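Local coordinates for 16S rRNA methyltransferase (Streptomyces sp. DSM 40477, PDB 3MQ2), which methylates N1 of adenine 1408 in 16S rRNA, using S-adenosyl-L-methionine as methyl donor, and so confers resistance to aminoglycosides such as kanamycin and apramycin, at residues S110-R113 with G114-S118; L142-R146 with P147-E151. All coordinates share one frame; numbering follows the deposited sequence.

Contact 1 (S110-R113 with G114-S118). With SAH (S-adenosyl-L-homocysteine), chain C.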
ATOM      1  N   SER A 110      -4.014  11.019   6.468  1.00 12.98           N
ATOM      2  CA  SER A 110      -4.958  11.296   5.391  1.00 13.49           C
ATOM      3  C   SER A 110      -5.188  10.074   4.511  1.00 10.92           C
ATOM      4  O   SER A 110      -6.248   9.942   3.910  1.00 12.76           O
ATOM      5  CB  SER A 110      -4.478  12.482   4.542  1.00 12.62           C
ATOM      6  OG  SER A 110      -3.287  12.160   3.841  1.00 13.64           O
ATOM      7  N   LEU A 111      -4.207   9.180   4.449  1.00 10.72           N
ATOM      8  CA  LEU A 111      -4.366   7.947   3.678  1.00 10.49           C
ATOM      9  C   LEU A 111      -5.440   7.060   4.317  1.00 11.69           C
ATOM     10  O   LEU A 111      -6.218   6.409   3.622  1.00 10.70           O
ATOM     11  CB  LEU A 111      -3.039   7.194   3.566  1.00 10.36           C
ATOM     12  CG  LEU A 111      -3.044   5.888   2.758  1.00 12.41           C
ATOM     13  CD1 LEU A 111      -3.625   6.109   1.380  1.00 15.03           C
ATOM     14  CD2 LEU A 111      -1.629   5.313   2.664  1.00 16.56           C
ATOM     15  N   LEU A 112      -5.481   7.043   5.644  1.00  9.34           N
ATOM     16  CA  LEU A 112      -6.501   6.252   6.329  1.00  8.70           C
ATOM     17  C   LEU A 112      -7.858   6.905   6.101  1.00 12.70           C
ATOM     18  O   LEU A 112      -8.834   6.239   5.772  1.00 11.51           O
ATOM     19  CB  LEU A 112      -6.182   6.140   7.829  1.00 10.82           C
ATOM     20  CG  LEU A 112      -7.300   5.581   8.726  1.00  8.64           C
ATOM     21  CD1 LEU A 112      -7.763   4.219   8.225  1.00 11.09           C
ATOM     22  CD2 LEU A 112      -6.821   5.502  10.168  1.00 12.43           C
ATOM     23  N   ARG A 113      -7.926   8.221   6.268  1.00 12.69           N
ATOM     24  CA  ARG A 113      -9.182   8.906   6.028  1.00 14.51           C
ATOM     25  C   ARG A 113      -9.665   8.576   4.616  1.00 16.09           C
ATOM     26  O   ARG A 113     -10.852   8.313   4.388  1.00 16.81           O
ATOM     27  CB  ARG A 113      -9.007  10.414   6.219  1.00 16.61           C
ATOM     28  CG  ARG A 113     -10.310  11.189   6.174  1.00 18.64           C
ATOM     29  CD  ARG A 113     -10.105  12.654   6.545  1.00 30.11           C
ATOM     30  NE  ARG A 113      -9.464  13.418   5.476  1.00 39.51           N
ATOM     31  CZ  ARG A 113      -8.189  13.792   5.486  1.00 44.95           C
ATOM     32  NH1 ARG A 113      -7.408  13.475   6.511  1.00 52.80           N
ATOM     33  NH2 ARG A 113      -7.692  14.486   4.470  1.00 41.96           N
ATOM     34  N   GLY A 114      -8.725   8.552   3.677  1.00 12.86           N
ATOM     35  CA  GLY A 114      -9.034   8.267   2.287  1.00 13.81           C
ATOM     36  C   GLY A 114      -9.623   6.884   2.059  1.00 14.71           C
ATOM     37  O   GLY A 114     -10.603   6.731   1.319  1.00 13.23           O
ATOM     38  N   VAL A 115      -9.034   5.867   2.686  1.00 11.40           N
ATOM     39  CA  VAL A 115      -9.515   4.504   2.468  1.00 11.18           C
ATOM     40  C   VAL A 115     -10.786   4.159   3.235  1.00 11.73           C
ATOM     41  O   VAL A 115     -11.332   3.072   3.059  1.00 17.98           O
ATOM     42  CB  VAL A 115      -8.426   3.424   2.669  1.00 13.44           C
ATOM     43  CG1 VAL A 115      -7.290   3.651   1.682  1.00 14.00           C
ATOM     44  CG2 VAL A 115      -7.928   3.392   4.112  1.00 13.11           C
ATOM     45  N   LEU A 116     -11.272   5.088   4.059  1.00 12.92           N
ATOM     46  CA  LEU A 116     -12.603   4.938   4.655  1.00 14.75           C
ATOM     47  C   LEU A 116     -13.682   5.439   3.698  1.00 14.53           C
ATOM     48  O   LEU A 116     -14.864   5.127   3.853  1.00 17.00           O
ATOM     49  CB  LEU A 116     -12.699   5.654   6.005  1.00 15.06           C
ATOM     50  CG  LEU A 116     -11.790   5.038   7.075  1.00 17.33           C
ATOM     51  CD1 LEU A 116     -11.877   5.796   8.393  1.00 20.39           C
ATOM     52  CD2 LEU A 116     -12.107   3.568   7.271  1.00 16.62           C
ATOM     53  N   GLY A 117     -13.262   6.222   2.713  1.00 14.64           N
ATOM     54  CA  GLY A 117     -14.125   6.585   1.603  1.00 18.04           C
ATOM     55  C   GLY A 117     -15.307   7.490   1.892  1.00 20.06           C
ATOM     56  O   GLY A 117     -16.300   7.446   1.162  1.00 21.19           O
ATOM     57  N   SER A 118     -15.215   8.317   2.932  1.00 19.52           N
ATOM     58  CA  SER A 118     -16.278   9.287   3.197  1.00 23.44           C
ATOM     59  C   SER A 118     -16.343  10.257   2.025  1.00 27.35           C
ATOM     60  O   SER A 118     -17.416  10.722   1.637  1.00 28.57           O
ATOM     61  CB  SER A 118     -16.047  10.021   4.519  1.00 29.29           C
ATOM     62  OG  SER A 118     -14.751  10.593   4.576  1.00 32.93           O
TER
HETATM   63  N   SAH C 216       2.633   0.245   5.193  0.62  5.86           N
HETATM   64  CA  SAH C 216       3.804   0.455   6.028  0.62 13.22           C
HETATM   65  CB  SAH C 216       3.721   1.788   6.769  0.62  9.82           C
HETATM   66  CG  SAH C 216       2.361   2.076   7.397  0.62 13.11           C
HETATM   67  SD  SAH C 216       2.445   3.464   8.556  0.62 17.41           S
HETATM   68  C   SAH C 216       3.925  -0.690   7.014  0.62 21.89           C
HETATM   69  O   SAH C 216       4.904  -0.788   7.755  0.62 22.72           O
HETATM   70  OXT SAH C 216       3.031  -1.533   7.082  0.62 14.06           O
HETATM   71  C5' SAH C 216       1.491   4.429   7.357  0.62 13.49           C
HETATM   72  C4' SAH C 216       2.392   5.119   6.339  0.62  9.21           C
HETATM   73  O4' SAH C 216       1.587   5.832   5.423  0.62 13.42           O
HETATM   74  C3' SAH C 216       3.335   6.147   6.968  0.62 12.13           C
HETATM   75  O3' SAH C 216       4.649   5.892   6.536  0.62 13.20           O
HETATM   76  C2' SAH C 216       2.919   7.494   6.420  0.62 12.97           C
HETATM   77  O2' SAH C 216       4.046   8.296   6.115  0.62 14.44           O
HETATM   78  C1' SAH C 216       2.171   7.094   5.164  0.62 10.71           C
HETATM   79  N9  SAH C 216       1.118   8.033   4.760  0.62 15.81           N
HETATM   80  C8  SAH C 216       0.091   8.556   5.501  0.62 11.25           C
HETATM   81  N7  SAH C 216      -0.642   9.368   4.688  0.62 16.73           N
HETATM   82  C5  SAH C 216      -0.084   9.346   3.450  0.62 12.80           C
HETATM   83  C6  SAH C 216      -0.407   9.971   2.254  0.62 12.30           C
HETATM   84  N6  SAH C 216      -1.459  10.781   2.170  0.62 11.46           N
HETATM   85  N1  SAH C 216       0.374   9.734   1.146  0.62 13.59           N
HETATM   86  C2  SAH C 216       1.465   8.893   1.213  0.62 14.33           C
HETATM   87  N3  SAH C 216       1.793   8.279   2.401  0.62 11.22           N
HETATM   88  C4  SAH C 216       1.017   8.506   3.487  0.62 13.81           C
HETATM   89  O   HOH W   1     -13.163   9.006   5.715  1.00 30.76           O
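Gly114 N and Val115 N bond back to Ser110 O (2.8 Å) and Leu111 O (3.0 Å) as successive i to i+4 rungs of helix 109-116, whose last turn then tightens. Leu116 N sits 3.3 Å from Arg113 O, bonded from above the carbonyl plane, with a weak second bond to Leu112 O, and Gly117 turns out of the helix with a positive phi of 68°. A water donates to Arg113 O and also joins Ser118 OG just past the helix end. On the buried flank Leu112 crosses Val115 at about a right angle, its CD1 lying 4.2 Å from Val115 CG2 and 4.3 Å from Leu116 CG. Leu111 CD1 approaches Val115 CG1 more loosely, while its CB rests 3.4 Å from SAH N7, against the adenine. Ser110 OG, placed between backbone N and carbonyl carbon (chi1 66°), accepts the bond from SAH N6 at 2.8 Å and is also hydrogen-bonded to Glu91. The helix opens right after the 99-105 strand, the fourth strand of the Rossmann-like methyltransferase sheet, so its first turn forms part of the adenine pocket for the cofactor.

Contact 2 (L142-R146 with P147-E151)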
ATOM      1  N   LEU A 142      -6.796  -1.706  13.143  1.00  9.87           N
ATOM      2  CA  LEU A 142      -7.989  -1.434  13.926  1.00  8.18           C
ATOM      3  C   LEU A 142      -7.684  -0.582  15.172  1.00 12.49           C
ATOM      4  O   LEU A 142      -8.589  -0.029  15.793  1.00 10.84           O
ATOM      5  CB  LEU A 142      -8.694  -2.750  14.276  1.00  9.96           C
ATOM      6  CG  LEU A 142      -9.211  -3.540  13.069  1.00 15.80           C
ATOM      7  CD1 LEU A 142      -9.568  -4.971  13.463  1.00 15.02           C
ATOM      8  CD2 LEU A 142     -10.406  -2.842  12.420  1.00 16.69           C
ATOM      9  N   HIS A 143      -6.403  -0.423  15.500  1.00  9.13           N
ATOM     10  CA  HIS A 143      -6.048   0.411  16.640  1.00  9.10           C
ATOM     11  C   HIS A 143      -6.323   1.886  16.385  1.00 11.55           C
ATOM     12  O   HIS A 143      -6.282   2.698  17.311  1.00  9.24           O
ATOM     13  CB  HIS A 143      -4.605   0.151  17.095  1.00  9.42           C
ATOM     14  CG  HIS A 143      -4.427  -1.205  17.687  1.00 12.25           C
ATOM     15  ND1 HIS A 143      -4.421  -1.430  19.048  1.00 15.42           N
ATOM     16  CD2 HIS A 143      -4.312  -2.424  17.104  1.00 12.84           C
ATOM     17  CE1 HIS A 143      -4.287  -2.725  19.277  1.00 16.71           C
ATOM     18  NE2 HIS A 143      -4.230  -3.350  18.112  1.00 15.38           N
ATOM     19  N   ALA A 144      -6.642   2.221  15.139  1.00 11.67           N
ATOM     20  CA  ALA A 144      -7.082   3.571  14.819  1.00 10.54           C
ATOM     21  C   ALA A 144      -8.413   3.854  15.506  1.00 12.21           C
ATOM     22  O   ALA A 144      -8.893   4.984  15.497  1.00 11.35           O
ATOM     23  CB  ALA A 144      -7.208   3.749  13.293  1.00 10.44           C
ATOM     24  N   TRP A 145      -9.015   2.819  16.093  1.00 11.50           N
ATOM     25  CA  TRP A 145     -10.278   2.978  16.810  1.00 12.32           C
ATOM     26  C   TRP A 145     -10.150   2.566  18.272  1.00 11.57           C
ATOM     27  O   TRP A 145     -11.151   2.369  18.951  1.00 15.11           O
ATOM     28  CB  TRP A 145     -11.389   2.146  16.155  1.00 12.58           C
ATOM     29  CG  TRP A 145     -11.843   2.670  14.838  1.00 12.85           C
ATOM     30  CD1 TRP A 145     -12.880   3.538  14.615  1.00 15.16           C
ATOM     31  CD2 TRP A 145     -11.286   2.373  13.546  1.00 15.46           C
ATOM     32  NE1 TRP A 145     -13.001   3.793  13.271  1.00 12.73           N
ATOM     33  CE2 TRP A 145     -12.038   3.095  12.593  1.00 13.16           C
ATOM     34  CE3 TRP A 145     -10.225   1.575  13.106  1.00 11.70           C
ATOM     35  CZ2 TRP A 145     -11.757   3.046  11.222  1.00 12.97           C
ATOM     36  CZ3 TRP A 145      -9.944   1.531  11.743  1.00 11.02           C
ATOM     37  CH2 TRP A 145     -10.717   2.254  10.819  1.00 11.55           C
ATOM     38  N   ARG A 146      -8.920   2.449  18.752  1.00 11.95           N
ATOM     39  CA  ARG A 146      -8.668   1.911  20.084  1.00 12.59           C
ATOM     40  C   ARG A 146      -7.666   2.773  20.849  1.00 12.63           C
ATOM     41  O   ARG A 146      -6.585   2.313  21.196  1.00 15.45           O
ATOM     42  CB  ARG A 146      -8.152   0.477  19.958  1.00 12.56           C
ATOM     43  CG  ARG A 146      -9.115  -0.454  19.201  1.00 10.42           C
ATOM     44  CD  ARG A 146      -8.543  -1.859  19.043  1.00 13.69           C
ATOM     45  NE  ARG A 146      -9.394  -2.705  18.207  1.00 13.60           N
ATOM     46  CZ  ARG A 146      -9.049  -3.922  17.797  1.00 16.88           C
ATOM     47  NH1 ARG A 146      -7.874  -4.431  18.146  1.00 14.70           N
ATOM     48  NH2 ARG A 146      -9.864  -4.622  17.020  1.00 16.84           N
ATOM     49  N   PRO A 147      -8.028   4.036  21.125  1.00 12.86           N
ATOM     50  CA  PRO A 147      -9.311   4.673  20.813  1.00 14.00           C
ATOM     51  C   PRO A 147      -9.269   5.426  19.482  1.00 14.41           C
ATOM     52  O   PRO A 147      -8.221   5.525  18.842  1.00 13.86           O
ATOM     53  CB  PRO A 147      -9.460   5.668  21.959  1.00 17.01           C
ATOM     54  CG  PRO A 147      -8.052   6.151  22.152  1.00 17.53           C
ATOM     55  CD  PRO A 147      -7.168   4.927  21.928  1.00 17.18           C
ATOM     56  N   SER A 148     -10.415   5.957  19.067  1.00 15.30           N
ATOM     57  CA  SER A 148     -10.503   6.643  17.779  1.00 12.90           C
ATOM     58  C   SER A 148      -9.481   7.774  17.639  1.00 12.05           C
ATOM     59  O   SER A 148      -9.396   8.663  18.493  1.00 15.21           O
ATOM     60  CB  SER A 148     -11.918   7.179  17.556  1.00 19.20           C
ATOM     61  OG  SER A 148     -12.853   6.126  17.411  1.00 20.76           O
ATOM     62  N   VAL A 149      -8.713   7.732  16.554  1.00 11.15           N
ATOM     63  CA  VAL A 149      -7.766   8.798  16.226  1.00 10.99           C
ATOM     64  C   VAL A 149      -8.519   9.893  15.462  1.00 15.97           C
ATOM     65  O   VAL A 149      -9.603   9.651  14.931  1.00 15.00           O
ATOM     66  CB  VAL A 149      -6.598   8.259  15.377  1.00 12.53           C
ATOM     67  CG1 VAL A 149      -5.807   7.221  16.170  1.00 13.63           C
ATOM     68  CG2 VAL A 149      -7.126   7.636  14.088  1.00  8.94           C
ATOM     69  N   PRO A 150      -7.950  11.106  15.410  1.00 14.97           N
ATOM     70  CA  PRO A 150      -8.683  12.210  14.782  1.00 13.43           C
ATOM     71  C   PRO A 150      -9.144  11.891  13.358  1.00 16.58           C
ATOM     72  O   PRO A 150     -10.260  12.267  12.983  1.00 18.37           O
ATOM     73  CB  PRO A 150      -7.651  13.342  14.763  1.00 20.42           C
ATOM     74  CG  PRO A 150      -6.778  13.060  15.946  1.00 17.16           C
ATOM     75  CD  PRO A 150      -6.670  11.548  15.991  1.00 14.71           C
ATOM     76  N   GLU A 151      -8.315  11.206  12.579  1.00 15.67           N
ATOM     77  CA  GLU A 151      -8.604  11.044  11.154  1.00 17.98           C
ATOM     78  C   GLU A 151      -9.732  10.062  10.827  1.00 21.50           C
ATOM     79  O   GLU A 151     -10.207  10.041   9.690  1.00 22.10           O
ATOM     80  CB  GLU A 151      -7.343  10.725  10.331  1.00 18.17           C
ATOM     81  CG  GLU A 151      -6.616   9.435  10.702  1.00 17.27           C
ATOM     82  CD  GLU A 151      -5.549   9.633  11.781  1.00 14.56           C
ATOM     83  OE1 GLU A 151      -5.726  10.511  12.657  1.00 14.64           O
ATOM     84  OE2 GLU A 151      -4.532   8.898  11.754  1.00 16.10           O
TER
HETATM   85  O   HOH W   2     -13.504   3.698  18.643  1.00 31.30           O
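Val149 N returns to Ala144 O at 2.9 Å, N-H...O angle 155°, closing a tight chain reversal whose first half is a type I beta turn from His143 to Arg146. The reversal lies in the loop between strand 134-141 and helix 160-173 of the Rossmann-like domain, and the peptide bond before Pro147 is cis, which brings the CA atoms of Arg146 and Pro147 within 2.9 Å of each other. Trp145 and Ser148 form a single backbone bridge. Ala144 O also receives a CA-H...O contact from Ser148 CA, so one carbonyl gathers two neighbouring donors. Val149 can be followed outward: its CB stands 4.0 Å from Ala144 O, CG1 skirts the same oxygen and Ala144 CA, and CG2, lying between the backbone N and the carbonyl carbon, comes 3.5 Å from Ala144 O and packs on Ala144 CB at 4.0 Å. Both methyls thus pack on the alanine whose carbonyl accepts the bond from Val149 N. Across the bend, Arg146 runs extended from CG to NE. Leu142 CB lies against one guanidinium face, offset toward the rim, and salt bridges to Glu157 and Asp205 hold the group; Arg146 CD sits over one face of the His143 ring, toward its rim. On the returning arm of the loop Ser148 OG approaches Trp145 CD1 obliquely at 3.8 Å, and a water donates to this hydroxyl and to Trp145 O, its oxygen 2.7 Å from the latter.

Contact 1 comes first along the chain, on helix 109-116 just after strand 99-105; contact 2 follows strand 134-141, its neighbour in the parallel part of the seven-stranded sheet. Their centres lie 13 Å apart, yet they touch: Leu112 CD2 meets Ala144 CB at 3.6 Å and also packs against Glu151 CG, while Leu116 CD1 lies 3.9 Å from Trp145 CZ2. Glu151 further accepts a hydrogen bond from Gly109 N at the start of the helix. The loop at 142-151 therefore packs on the same helix whose first turn, through Ser110 and Leu111, contacts the cofactor adenine.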